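Local coordinates for protein succinylglutamate desuccinylase (Vibrio parahaemolyticus, PDB 2BCO) that probably hydrolyses N-succinyl-L-glutamate to succinate and L-glutamate with one zinc ion per subunit, the last step of arginine breakdown by the AST pathway, at residues I57-I62 and H151-C156; T165-P170 and Q214-E219; L92-H97 and D131-L136; H63-A68 and G221-I226; L112-D117 and P199-S204. One frame throughout, in Å; residues are numbered along the deposited sequence.

Contact 1 of 5, residues I57-I62 and H151-C156. With ZN (zinc ion), chain C.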
# COMPACT_ATOMS: atom_id res chain seq x y z
N ILE A 57 -1.21 -8.34 -7.18
CA ILE A 57 -0.86 -7.07 -7.80
C ILE A 57 0.09 -6.46 -6.80
O ILE A 57 -0.24 -6.33 -5.63
CB ILE A 57 -2.07 -6.12 -7.94
CG1 ILE A 57 -3.07 -6.68 -8.96
CG2 ILE A 57 -1.59 -4.74 -8.38
CD1 ILE A 57 -4.31 -5.82 -9.10
N ILE A 58 1.29 -6.11 -7.24
CA ILE A 58 2.25 -5.50 -6.35
C ILE A 58 2.58 -4.14 -6.93
O ILE A 58 3.34 -4.03 -7.88
CB ILE A 58 3.53 -6.36 -6.25
CG1 ILE A 58 3.17 -7.78 -5.80
CG2 ILE A 58 4.52 -5.73 -5.28
CD1 ILE A 58 4.28 -8.81 -6.00
N SER A 59 1.98 -3.09 -6.37
CA SER A 59 2.23 -1.75 -6.88
C SER A 59 3.09 -0.91 -5.96
O SER A 59 3.10 -1.09 -4.74
CB SER A 59 0.90 -1.03 -7.18
OG SER A 59 0.08 -0.91 -6.04
N CYS A 60 3.84 -0.01 -6.56
CA CYS A 60 4.68 0.89 -5.80
C CYS A 60 4.71 2.21 -6.55
O CYS A 60 4.33 2.27 -7.73
CB CYS A 60 6.09 0.33 -5.67
SG CYS A 60 6.91 0.09 -7.23
N GLY A 61 5.15 3.26 -5.87
CA GLY A 61 5.23 4.54 -6.53
C GLY A 61 3.95 5.32 -6.79
O GLY A 61 3.97 6.22 -7.62
N ILE A 62 2.84 4.98 -6.12
CA ILE A 62 1.60 5.73 -6.31
C ILE A 62 1.98 7.18 -6.01
O ILE A 62 1.46 8.12 -6.62
CB ILE A 62 0.49 5.25 -5.33
CG1 ILE A 62 -0.20 4.01 -5.90
CG2 ILE A 62 -0.56 6.35 -5.09
CD1 ILE A 62 -0.83 4.22 -7.27
N HIS A 151 -3.70 -7.66 -3.45
CA HIS A 151 -3.22 -6.37 -3.91
C HIS A 151 -2.44 -5.72 -2.78
O HIS A 151 -2.99 -5.32 -1.76
CB HIS A 151 -4.35 -5.43 -4.34
CG HIS A 151 -3.85 -4.15 -4.93
ND1 HIS A 151 -4.70 -3.19 -5.45
CD2 HIS A 151 -2.60 -3.66 -5.08
CE1 HIS A 151 -3.98 -2.18 -5.91
NE2 HIS A 151 -2.70 -2.44 -5.69
N LEU A 152 -1.13 -5.64 -2.97
CA LEU A 152 -0.24 -5.04 -2.00
C LEU A 152 0.29 -3.74 -2.60
O LEU A 152 1.10 -3.76 -3.53
CB LEU A 152 0.91 -6.00 -1.68
CG LEU A 152 0.69 -7.17 -0.72
CD1 LEU A 152 -0.67 -7.79 -0.89
CD2 LEU A 152 1.76 -8.20 -0.96
N ASP A 153 -0.20 -2.62 -2.09
CA ASP A 153 0.23 -1.30 -2.56
C ASP A 153 1.32 -0.79 -1.62
O ASP A 153 1.04 -0.46 -0.46
CB ASP A 153 -0.95 -0.32 -2.54
CG ASP A 153 -0.61 0.99 -3.22
OD1 ASP A 153 -1.30 2.00 -2.99
OD2 ASP A 153 0.36 1.00 -3.99
N LEU A 154 2.54 -0.68 -2.12
CA LEU A 154 3.69 -0.28 -1.30
C LEU A 154 4.03 1.21 -1.23
O LEU A 154 4.36 1.84 -2.25
CB LEU A 154 4.91 -1.08 -1.75
CG LEU A 154 4.60 -2.54 -2.09
CD1 LEU A 154 5.90 -3.27 -2.46
CD2 LEU A 154 3.92 -3.22 -0.88
N HIS A 155 3.98 1.75 -0.02
CA HIS A 155 4.25 3.16 0.23
C HIS A 155 5.35 3.36 1.28
O HIS A 155 5.95 2.39 1.76
CB HIS A 155 2.96 3.85 0.69
CG HIS A 155 1.87 3.83 -0.33
ND1 HIS A 155 1.33 4.98 -0.87
CD2 HIS A 155 1.23 2.80 -0.93
CE1 HIS A 155 0.41 4.66 -1.76
NE2 HIS A 155 0.33 3.34 -1.82
N CYS A 156 5.62 4.62 1.60
CA CYS A 156 6.59 5.02 2.62
C CYS A 156 5.93 6.17 3.37
O CYS A 156 5.24 6.98 2.76
CB CYS A 156 7.90 5.53 2.00
SG CYS A 156 8.87 4.28 1.19
ZN ZN C . 2.34 6.84 0.01
O HOH W 1 6.48 2.94 -3.56
O HOH W 2 2.53 2.67 -4.24
O HOH W 3 2.06 7.67 2.42
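Ile57 to Ser59 pair with His151 to Asp153 as parallel strands. The backbone bonds run from Leu152 N to Ile57 O (2.9 Å), from Ser59 N to Leu152 O and from Leu154 N to Ser59 O, the last nearly straight at 173°. A chain of side-chain hydrogen bonds lies over one face of this pair. His151 NE2 donates, in its ring plane, to Ser59 OG (3.2 Å), and Ser59 OG in turn donates to Asp153 OD2 (2.8 Å), which it meets from above the carboxylate plane. Ser59 reaches both because its OG stands between the backbone N and the carbonyl carbon (chi1 60°). Ser207 takes up His151 ND1, so both ring nitrogens are held and the ring's rotation is fixed. Apolar contact is slighter: Ile57 CG2 sits over a face of the His151 ring, 3.9 Å from its centroid, and on the other side of the sheet Ile58 CG2 touches Leu154 CD1. Where the strands part, one water bridges Gly61 N and Leu154 O. His155 binds the zinc ion through ND1 (2.3 Å), and Ile62 CB packs obliquely on its CE1. Strand 90-95 flanks 55-60, and strand 214-220 flanks 149-157. Helix 125-141 packs on Ile57 and Ile62, whereas helix 68-81 lies against Cys60 and Leu154 on the other face.

Contact 2 of 5, residues T165-P170 and Q214-E219; sequences TFAVSP and QALTME
Phe166 to Val168 run antiparallel to Thr217 to Glu219, the short strand axes 4.7 Å apart at closest and their directions 148° apart, so the pair is markedly twisted. Val168 and Thr217 form a hydrogen-bonded pair with bonds both ways: Val168 N to Thr217 O is 2.9 Å, and Thr217 N to Val168 O is 3.1 Å. At the other end Glu219 N gives a 2.8 Å bond to Phe166 O, while the return bond from Phe166 N to Glu219 O is weak. The main side-chain contact is between Phe166 and Glu219, which lie side by side and point the same way. Glu219 CG rests over one face of the phenyl ring, 3.5 Å from its centroid and shifted toward the rim at CZ and CE1. The bend at chi2 (-65°) turns the carboxylate away from the ring beyond CG; the carboxylate and ring planes are 30° apart. Glu219 is the predicted active-site residue, its side chain about 5 Å from the zinc ion, so the ring backs the methylene arm of a probable catalytic group. On the other face of the strand pair Ala167 CB meets CG of the selenomethionine at Met218 and, at a similar distance, Leu216 CD2. Pro170 CD closes on Ala215 O at 3.2 Å, and a water joins that oxygen to Ser169 OG, which also bonds Arg177. Strand 192-195 borders 165-169, and strand 149-157 borders 214-220. Helix 179-188 packs on Ala167, Leu216 and Met218, while helix 203-211 touches Pro170, Ala215 and Thr217.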
# COMPACT_ATOMS: atom_id res chain seq x y z
N THR A 165 7.15 0.18 10.37
CA THR A 165 6.31 -0.38 9.32
C THR A 165 4.91 -0.59 9.88
O THR A 165 4.74 -0.90 11.07
CB THR A 165 6.80 -1.77 8.81
OG1 THR A 165 6.84 -2.70 9.90
CG2 THR A 165 8.16 -1.66 8.16
N PHE A 166 3.90 -0.40 9.04
CA PHE A 166 2.52 -0.62 9.41
C PHE A 166 1.69 -0.67 8.14
O PHE A 166 2.16 -0.29 7.08
CB PHE A 166 2.01 0.45 10.41
CG PHE A 166 1.76 1.81 9.82
CD1 PHE A 166 0.51 2.14 9.28
CD2 PHE A 166 2.73 2.81 9.89
CE1 PHE A 166 0.24 3.44 8.83
CE2 PHE A 166 2.46 4.11 9.44
CZ PHE A 166 1.21 4.43 8.92
N ALA A 167 0.46 -1.16 8.25
CA ALA A 167 -0.40 -1.28 7.08
C ALA A 167 -1.82 -0.84 7.37
O ALA A 167 -2.24 -0.75 8.53
CB ALA A 167 -0.40 -2.74 6.59
N VAL A 168 -2.55 -0.56 6.30
CA VAL A 168 -3.93 -0.13 6.40
C VAL A 168 -4.81 -1.05 5.57
O VAL A 168 -4.59 -1.22 4.37
CB VAL A 168 -4.09 1.32 5.90
CG1 VAL A 168 -5.55 1.71 5.93
CG2 VAL A 168 -3.27 2.26 6.76
N SER A 169 -5.80 -1.66 6.23
CA SER A 169 -6.73 -2.57 5.56
C SER A 169 -8.03 -1.81 5.24
O SER A 169 -8.72 -1.35 6.15
CB SER A 169 -7.04 -3.77 6.46
OG SER A 169 -7.98 -4.62 5.85
N PRO A 170 -8.37 -1.70 3.95
CA PRO A 170 -9.57 -1.00 3.46
C PRO A 170 -10.88 -1.52 4.02
O PRO A 170 -10.98 -2.69 4.42
CB PRO A 170 -9.50 -1.19 1.94
CG PRO A 170 -8.06 -1.41 1.68
CD PRO A 170 -7.67 -2.33 2.82
N GLN A 214 -7.55 -9.22 -1.31
CA GLN A 214 -6.98 -9.15 0.04
C GLN A 214 -5.98 -8.02 -0.17
O GLN A 214 -4.86 -8.22 -0.63
CB GLN A 214 -6.33 -10.50 0.38
CG GLN A 214 -7.39 -11.61 0.42
CD GLN A 214 -6.84 -13.02 0.29
OE1 GLN A 214 -6.39 -13.62 1.27
NE2 GLN A 214 -6.85 -13.56 -0.93
N ALA A 215 -6.42 -6.81 0.15
CA ALA A 215 -5.62 -5.63 -0.11
C ALA A 215 -5.12 -4.82 1.08
O ALA A 215 -5.76 -4.74 2.12
CB ALA A 215 -6.40 -4.72 -1.04
N LEU A 216 -3.96 -4.22 0.89
CA LEU A 216 -3.39 -3.39 1.93
C LEU A 216 -2.61 -2.26 1.32
O LEU A 216 -2.12 -2.35 0.19
CB LEU A 216 -2.40 -4.18 2.79
CG LEU A 216 -2.77 -5.45 3.56
CD1 LEU A 216 -1.47 -6.17 3.95
CD2 LEU A 216 -3.59 -5.09 4.80
N THR A 217 -2.48 -1.19 2.09
CA THR A 217 -1.65 -0.07 1.70
C THR A 217 -0.58 -0.27 2.77
O THR A 217 -0.87 -0.24 3.96
CB THR A 217 -2.35 1.26 1.92
OG1 THR A 217 -3.47 1.35 1.03
CG2 THR A 217 -1.39 2.42 1.64
N MSE A 218 0.66 -0.52 2.35
CA MSE A 218 1.73 -0.75 3.31
C MSE A 218 2.73 0.40 3.40
O MSE A 218 3.32 0.82 2.40
CB MSE A 218 2.44 -2.07 2.96
CG MSE A 218 1.50 -3.27 2.92
SE MSE A 218 2.31 -4.93 2.35
CE MSE A 218 2.88 -5.56 4.09
N GLU A 219 2.92 0.92 4.62
CA GLU A 219 3.87 2.00 4.87
C GLU A 219 5.22 1.39 5.25
O GLU A 219 5.44 1.00 6.40
CB GLU A 219 3.37 2.88 6.01
CG GLU A 219 1.95 3.41 5.86
CD GLU A 219 1.78 4.37 4.68
OE1 GLU A 219 2.67 5.21 4.44
OE2 GLU A 219 0.73 4.31 4.02
O HOH W 4 -7.43 -6.21 3.79

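Contact 3 of 5, residues L92-H97 and D131-L136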
# COMPACT_ATOMS: atom_id res chain seq x y z
N LEU A 92 1.46 -8.89 -10.95
CA LEU A 92 1.39 -7.72 -11.81
C LEU A 92 2.15 -6.64 -11.07
O LEU A 92 1.65 -6.08 -10.09
CB LEU A 92 -0.06 -7.27 -12.03
CG LEU A 92 -0.18 -6.07 -12.97
CD1 LEU A 92 0.25 -6.49 -14.36
CD2 LEU A 92 -1.60 -5.53 -13.01
N PHE A 93 3.38 -6.36 -11.52
CA PHE A 93 4.22 -5.34 -10.89
C PHE A 93 3.96 -3.99 -11.52
O PHE A 93 3.98 -3.83 -12.74
CB PHE A 93 5.71 -5.68 -11.02
CG PHE A 93 6.13 -6.90 -10.22
CD1 PHE A 93 6.03 -8.17 -10.76
CD2 PHE A 93 6.60 -6.76 -8.92
CE1 PHE A 93 6.39 -9.31 -10.01
CE2 PHE A 93 6.96 -7.89 -8.16
CZ PHE A 93 6.85 -9.16 -8.71
N ILE A 94 3.74 -3.01 -10.67
CA ILE A 94 3.44 -1.69 -11.17
C ILE A 94 4.29 -0.61 -10.53
O ILE A 94 4.48 -0.57 -9.31
CB ILE A 94 1.94 -1.35 -10.93
CG1 ILE A 94 1.05 -2.35 -11.67
CG2 ILE A 94 1.64 0.07 -11.40
CD1 ILE A 94 -0.44 -2.12 -11.42
N ILE A 95 4.84 0.25 -11.38
CA ILE A 95 5.57 1.41 -10.91
C ILE A 95 4.65 2.50 -11.46
O ILE A 95 4.73 2.86 -12.62
CB ILE A 95 6.96 1.56 -11.56
CG1 ILE A 95 7.90 0.45 -11.10
CG2 ILE A 95 7.56 2.92 -11.21
CD1 ILE A 95 9.22 0.44 -11.82
N ALA A 96 3.73 2.96 -10.62
CA ALA A 96 2.79 3.97 -11.05
C ALA A 96 3.46 5.33 -10.96
O ALA A 96 4.27 5.57 -10.09
CB ALA A 96 1.56 3.94 -10.15
N HIS A 97 3.14 6.22 -11.89
CA HIS A 97 3.69 7.58 -11.84
C HIS A 97 5.20 7.82 -11.88
O HIS A 97 5.74 8.56 -11.05
CB HIS A 97 3.15 8.27 -10.60
CG HIS A 97 2.72 9.67 -10.84
ND1 HIS A 97 2.99 10.33 -12.02
CD2 HIS A 97 2.03 10.55 -10.08
CE1 HIS A 97 2.48 11.54 -11.98
NE2 HIS A 97 1.89 11.70 -10.80
N ASP A 131 -7.17 6.41 -13.93
CA ASP A 131 -8.08 5.83 -14.90
C ASP A 131 -7.42 4.60 -15.54
O ASP A 131 -8.06 3.56 -15.72
CB ASP A 131 -8.43 6.87 -15.98
CG ASP A 131 -9.78 7.54 -15.73
OD1 ASP A 131 -10.02 8.08 -14.64
OD2 ASP A 131 -10.62 7.53 -16.66
N THR A 132 -6.14 4.72 -15.87
CA THR A 132 -5.40 3.60 -16.46
C THR A 132 -5.18 2.47 -15.44
O THR A 132 -5.24 1.29 -15.79
CB THR A 132 -4.01 4.03 -16.99
OG1 THR A 132 -4.17 4.96 -18.06
CG2 THR A 132 -3.23 2.81 -17.49
N LEU A 133 -4.93 2.82 -14.18
CA LEU A 133 -4.70 1.81 -13.16
C LEU A 133 -5.94 0.95 -12.92
O LEU A 133 -5.83 -0.27 -12.70
CB LEU A 133 -4.23 2.47 -11.85
CG LEU A 133 -2.86 3.17 -11.97
CD1 LEU A 133 -2.56 3.95 -10.70
CD2 LEU A 133 -1.77 2.14 -12.24
N LYS A 134 -7.12 1.56 -12.98
CA LYS A 134 -8.35 0.80 -12.78
C LYS A 134 -8.48 -0.24 -13.88
O LYS A 134 -9.02 -1.33 -13.65
CB LYS A 134 -9.57 1.72 -12.81
CG LYS A 134 -9.55 2.86 -11.81
CD LYS A 134 -10.85 3.64 -11.89
CE LYS A 134 -10.87 4.79 -10.90
NZ LYS A 134 -12.14 5.56 -10.98
N LEU A 135 -8.00 0.09 -15.07
CA LEU A 135 -8.04 -0.81 -16.22
C LEU A 135 -7.09 -2.00 -16.01
O LEU A 135 -7.45 -3.15 -16.29
CB LEU A 135 -7.64 -0.05 -17.49
CG LEU A 135 -8.71 0.54 -18.41
CD1 LEU A 135 -9.96 0.91 -17.64
CD2 LEU A 135 -8.13 1.76 -19.14
N LEU A 136 -5.88 -1.72 -15.53
CA LEU A 136 -4.89 -2.77 -15.27
C LEU A 136 -5.42 -3.76 -14.24
O LEU A 136 -5.18 -4.96 -14.34
CB LEU A 136 -3.60 -2.16 -14.74
CG LEU A 136 -2.90 -1.12 -15.61
CD1 LEU A 136 -1.62 -0.69 -14.92
CD2 LEU A 136 -2.59 -1.71 -16.98
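Leu133 and Leu136, three residues apart on one side of helix 125-141, meet the Leu92, Ile94 and Ala96 side chains that strand 90-95 and its end turn toward the helix. No hydrogen bond crosses; the contact is van der Waals packing, largely between methyl groups. Leu133 comes first and divides its two methyls. CD1 lies against Ala96 CB (4.2 Å), and CD2 against the branch methyl of Ile94, CG2 (4.1 Å). With CG anti to the carbonyl carbon (chi1 -65°), the leucine end swings nearer the strand than the start of the side chain would suggest. The same leucine touches Ile62 and Phe116, both in loops. One turn farther on, Leu136 presents CD1 to the other arm of Ile94, CD1, at 4.0 Å. Ile94 is thus forked between the two leucines, each of which it meets at a slant. At the end of the segment Leu92 CD2 lies over the helix backbone, 3.9 Å from Leu136 O and 4.3 Å from Leu136 CB. Leu136 also touches Val41 of the adjoining strand 41-45. The axes of the short segments run almost antiparallel, at 171°, and approach to 11.5 Å. Alternate residues of the strand and its end, packed against a helix that runs back along the sheet, make the helix-on-sheet layer characteristic of an alpha/beta fold, here in the zinc-hydrolase catalytic domain.

Contact 4 of 5, residues H63-A68 and G221-I226. With ZN (zinc ion), chain C.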
# COMPACT_ATOMS: atom_id res chain seq x y z
N HIS A 63 2.91 7.33 -5.06
CA HIS A 63 3.47 8.61 -4.65
C HIS A 63 4.92 8.50 -5.14
O HIS A 63 5.64 7.57 -4.77
CB HIS A 63 3.42 8.75 -3.12
CG HIS A 63 2.04 9.00 -2.60
ND1 HIS A 63 1.65 8.68 -1.31
CD2 HIS A 63 0.95 9.55 -3.19
CE1 HIS A 63 0.39 9.03 -1.13
NE2 HIS A 63 -0.06 9.56 -2.25
N GLY A 64 5.33 9.45 -5.98
CA GLY A 64 6.66 9.43 -6.58
C GLY A 64 7.90 9.33 -5.71
O GLY A 64 8.83 8.60 -6.06
N ASP A 65 7.92 10.07 -4.60
CA ASP A 65 9.09 10.06 -3.71
C ASP A 65 9.25 8.86 -2.77
O ASP A 65 10.17 8.83 -1.97
CB ASP A 65 9.13 11.37 -2.90
CG ASP A 65 7.83 11.65 -2.17
OD1 ASP A 65 6.88 10.84 -2.26
OD2 ASP A 65 7.75 12.70 -1.49
N GLU A 66 8.37 7.87 -2.86
CA GLU A 66 8.48 6.70 -1.97
C GLU A 66 9.20 5.56 -2.68
O GLU A 66 8.60 4.57 -3.10
CB GLU A 66 7.07 6.31 -1.50
CG GLU A 66 6.50 7.40 -0.59
CD GLU A 66 5.02 7.30 -0.37
OE1 GLU A 66 4.46 6.20 -0.57
OE2 GLU A 66 4.40 8.32 0.01
N THR A 67 10.51 5.72 -2.78
CA THR A 67 11.38 4.81 -3.52
C THR A 67 11.78 3.44 -3.00
O THR A 67 11.96 2.53 -3.80
CB THR A 67 12.68 5.57 -3.93
OG1 THR A 67 13.52 5.75 -2.78
CG2 THR A 67 12.32 6.96 -4.50
N ALA A 68 11.94 3.29 -1.69
CA ALA A 68 12.36 2.00 -1.11
C ALA A 68 11.64 0.78 -1.70
O ALA A 68 12.28 -0.18 -2.13
CB ALA A 68 12.19 2.03 0.42
N GLY A 221 8.84 2.09 5.88
CA GLY A 221 9.88 3.07 6.13
C GLY A 221 9.47 4.48 5.79
O GLY A 221 8.28 4.82 5.76
N ARG A 222 10.47 5.32 5.55
CA ARG A 222 10.29 6.73 5.24
C ARG A 222 10.75 7.02 3.82
O ARG A 222 11.39 6.16 3.19
CB ARG A 222 11.14 7.57 6.21
CG ARG A 222 10.81 7.32 7.68
CD ARG A 222 9.61 8.14 8.09
NE ARG A 222 9.94 9.56 8.18
CZ ARG A 222 10.66 10.10 9.16
NH1 ARG A 222 11.11 9.34 10.16
NH2 ARG A 222 10.93 11.40 9.15
N VAL A 223 10.44 8.21 3.32
CA VAL A 223 10.85 8.58 1.97
C VAL A 223 12.33 8.97 1.93
O VAL A 223 12.85 9.59 2.85
CB VAL A 223 10.00 9.77 1.41
CG1 VAL A 223 8.53 9.54 1.71
CG2 VAL A 223 10.46 11.07 2.00
N ALA A 224 13.00 8.58 0.84
CA ALA A 224 14.40 8.91 0.63
C ALA A 224 14.68 8.64 -0.83
O ALA A 224 13.92 7.93 -1.48
CB ALA A 224 15.30 8.04 1.53
N ARG A 225 15.77 9.20 -1.34
CA ARG A 225 16.10 9.00 -2.75
C ARG A 225 16.50 7.55 -3.01
O ARG A 225 16.81 6.80 -2.08
CB ARG A 225 17.25 9.92 -3.16
CG ARG A 225 17.09 11.37 -2.74
CD ARG A 225 18.24 12.26 -3.23
NE ARG A 225 18.06 13.64 -2.80
CZ ARG A 225 18.43 14.12 -1.62
NH1 ARG A 225 19.03 13.34 -0.72
NH2 ARG A 225 18.16 15.37 -1.31
N ILE A 226 16.46 7.17 -4.27
CA ILE A 226 16.85 5.84 -4.69
C ILE A 226 18.35 5.67 -4.39
O ILE A 226 19.16 6.57 -4.67
CB ILE A 226 16.58 5.67 -6.20
CG1 ILE A 226 15.07 5.69 -6.46
CG2 ILE A 226 17.23 4.40 -6.71
CD1 ILE A 226 14.66 5.53 -7.93
ZN ZN C . 2.34 6.84 0.01
O HOH W 5 11.94 5.81 0.19
O HOH W 3 2.06 7.67 2.42
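Thr67 and Val223 lose the most surface here, and they join the zinc-binding loop to the chain that leaves strand 214-220. Thr67 OG1 donates a short hydrogen bond to Ala224 O (2.6 Å), arriving tilted 28° from the carbonyl plane. Its chi1 of 74° sets OG1 between the backbone N and the carbonyl carbon, facing the incoming loop. Asn229 forms a second bond to the same hydroxyl. The carbon side of the threonine is also engaged, for Ile226 CG1 lies against Thr67 CB (3.5 Å) and nearly as close to CG2. Val223 works one step nearer the metal. Its CB sits 3.5 Å from Asp65 O, and its CG1 branch packs at a slant on Glu66 CG (3.7 Å), the methylene that leads to the zinc-binding carboxylate. A water accepts from Ala68 N and donates to Arg222 O, linking the two loops a second time. Beyond this packing, the extended Glu66 chain brings OE1 (2.3 Å) and OE2 (2.5 Å) to the zinc ion, a bidentate grip, and Cys156 N bonds OE1 as well. His63 ND1 binds the same ion, its NE2 held by Asn111, with Glu66 CD and a zinc-bound water near the ring plane at the edge. The type I turn from His63 to Glu66 brings these two ligands together; with His155 they complete the His-Glu-His zinc site characteristic of M14-type metallohydrolases, the family group of AspA and AstE.

Contact 5 of 5, residues L112-D117 and P199-S204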
# COMPACT_ATOMS: atom_id res chain seq x y z
N LEU A 112 -2.32 11.11 -6.23
CA LEU A 112 -2.88 10.01 -7.00
C LEU A 112 -3.76 9.07 -6.16
O LEU A 112 -4.75 8.51 -6.64
CB LEU A 112 -1.74 9.21 -7.64
CG LEU A 112 -1.96 8.44 -8.95
CD1 LEU A 112 -0.76 7.52 -9.20
CD2 LEU A 112 -3.22 7.62 -8.88
N ASN A 113 -3.43 8.91 -4.88
CA ASN A 113 -4.17 7.99 -4.04
C ASN A 113 -5.46 8.52 -3.41
O ASN A 113 -5.91 8.01 -2.38
CB ASN A 113 -3.23 7.42 -2.97
CG ASN A 113 -3.48 5.96 -2.73
OD1 ASN A 113 -3.87 5.22 -3.64
ND2 ASN A 113 -3.25 5.52 -1.50
N ARG A 114 -6.06 9.52 -4.04
CA ARG A 114 -7.32 10.09 -3.60
C ARG A 114 -8.28 10.10 -4.79
O ARG A 114 -9.41 10.56 -4.68
CB ARG A 114 -7.12 11.52 -3.10
CG ARG A 114 -6.77 11.62 -1.62
CD ARG A 114 -6.25 13.01 -1.25
NE ARG A 114 -5.74 13.05 0.12
CZ ARG A 114 -4.94 13.99 0.60
NH1 ARG A 114 -4.54 14.99 -0.18
NH2 ARG A 114 -4.53 13.94 1.86
N LEU A 115 -7.82 9.56 -5.91
CA LEU A 115 -8.58 9.58 -7.15
C LEU A 115 -9.26 8.30 -7.61
O LEU A 115 -9.66 8.21 -8.76
CB LEU A 115 -7.67 10.08 -8.27
CG LEU A 115 -6.95 11.39 -7.95
CD1 LEU A 115 -6.03 11.77 -9.10
CD2 LEU A 115 -7.98 12.48 -7.70
N PHE A 116 -9.40 7.32 -6.73
CA PHE A 116 -10.03 6.07 -7.12
C PHE A 116 -11.50 5.93 -6.71
O PHE A 116 -12.13 4.95 -7.08
CB PHE A 116 -9.23 4.88 -6.58
CG PHE A 116 -7.90 4.71 -7.23
CD1 PHE A 116 -7.79 4.12 -8.49
CD2 PHE A 116 -6.74 5.20 -6.62
CE1 PHE A 116 -6.56 4.01 -9.13
CE2 PHE A 116 -5.51 5.10 -7.25
CZ PHE A 116 -5.41 4.51 -8.51
N ASP A 117 -12.03 6.89 -5.96
CA ASP A 117 -13.44 6.81 -5.56
C ASP A 117 -14.39 7.38 -6.61
O ASP A 117 -13.96 7.98 -7.60
CB ASP A 117 -13.68 7.49 -4.20
CG ASP A 117 -13.40 8.99 -4.23
OD1 ASP A 117 -13.65 9.64 -3.19
OD2 ASP A 117 -12.93 9.51 -5.26
N PRO A 199 -15.07 3.72 3.89
CA PRO A 199 -14.66 3.58 2.49
C PRO A 199 -13.72 4.70 2.10
O PRO A 199 -13.92 5.85 2.50
CB PRO A 199 -15.99 3.64 1.74
CG PRO A 199 -16.94 3.01 2.72
CD PRO A 199 -16.54 3.67 4.01
N SER A 200 -12.69 4.39 1.32
CA SER A 200 -11.71 5.40 0.96
C SER A 200 -11.65 5.73 -0.53
O SER A 200 -12.60 5.53 -1.27
CB SER A 200 -10.33 4.95 1.47
OG SER A 200 -9.42 6.03 1.52
N SER A 201 -10.50 6.25 -0.97
CA SER A 201 -10.32 6.62 -2.36
C SER A 201 -8.95 6.16 -2.84
O SER A 201 -8.48 6.61 -3.89
CB SER A 201 -10.40 8.14 -2.51
OG SER A 201 -9.33 8.74 -1.78
N THR A 202 -8.32 5.27 -2.08
CA THR A 202 -6.99 4.78 -2.44
C THR A 202 -7.02 3.65 -3.44
O THR A 202 -8.07 3.07 -3.73
CB THR A 202 -6.21 4.31 -1.20
OG1 THR A 202 -6.88 3.17 -0.62
CG2 THR A 202 -6.10 5.45 -0.18
N PHE A 203 -5.85 3.34 -3.97
CA PHE A 203 -5.69 2.29 -4.96
C PHE A 203 -6.00 0.93 -4.32
O PHE A 203 -6.62 0.07 -4.95
CB PHE A 203 -4.26 2.35 -5.49
CG PHE A 203 -3.99 1.46 -6.67
CD1 PHE A 203 -4.99 1.18 -7.60
CD2 PHE A 203 -2.71 0.95 -6.88
CE1 PHE A 203 -4.71 0.42 -8.73
CE2 PHE A 203 -2.42 0.19 -8.01
CZ PHE A 203 -3.43 -0.08 -8.93
N SER A 204 -5.56 0.76 -3.08
CA SER A 204 -5.78 -0.46 -2.32
C SER A 204 -7.28 -0.67 -2.06
O SER A 204 -7.81 -1.76 -2.26
CB SER A 204 -5.03 -0.37 -0.98
OG SER A 204 -5.29 -1.50 -0.18
O HOH W 6 -3.41 2.60 -1.62
O HOH W 7 -6.93 8.53 0.48
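From 112-117, Phe116 and Asn113 make most of the contact with Ser201, Thr202 and Phe203. Followed outward, Phe116 begins with CB 3.3 Å from Ser201 O, the oxygen that also accepts from Phe116 N (3.1 Å) and lies at the ring edge near its plane. CG, anti to the carbonyl carbon (chi1 -69°), turns the ring toward the start of helix 203-211. At CD2 the ring comes up to Phe203 N and CA, and CE2 to Phe203 CB. CZ, the tip, reaches Phe203 CD1 (3.5 Å), with CE1 close to the same atom. Phe203 CA lies over one face of the Phe116 ring, a CH-pi contact 3.8 Å from its centroid, whereas the two phenyl rings are near parallel (planes at 23°) but slid apart with little overlap. Asn113 uses both ends of its amide. OD1 accepts from Phe203 N (2.8 Å), the donor standing 31° from the carbonyl plane. ND2 packs on Thr202 CG2 and gives a bond to a water that also accepts from Ser204 N. The first backbone N-H groups of helix 203-211 are thus met from across the contact, while Thr202, the N-cap, turns its own hydroxyl to Trp205 N. Helix 125-141 touches both phenylalanines, through Ala130 and Leu133 for Phe116 and Val137 for Phe203. Strand 149-157 lies beside Asn113 at His155 and beside Phe203 at Asp153.

Contacts 1 and 2 form the buried centre: strand 149-157 pairs with 55-60 on one edge and with 214-220 on the other, and a probable backbone hydrogen bond from His155 N to Met218 O ties them together. Contact 3 extends the same sheet outward to a helix and is purely apolar, in contrast to the polar side-chain chain of contact 1. Contacts 4 and 5 are partly buried loop meetings, where one or two hydrogen bonds, waters and small hydrophobic patches replace regular strand pairing. Zinc joins contact 1 to contact 4, and Glu219 of contact 2 stands close by. Phe116 and Phe203 of contact 5 touch Leu133 of contact 3.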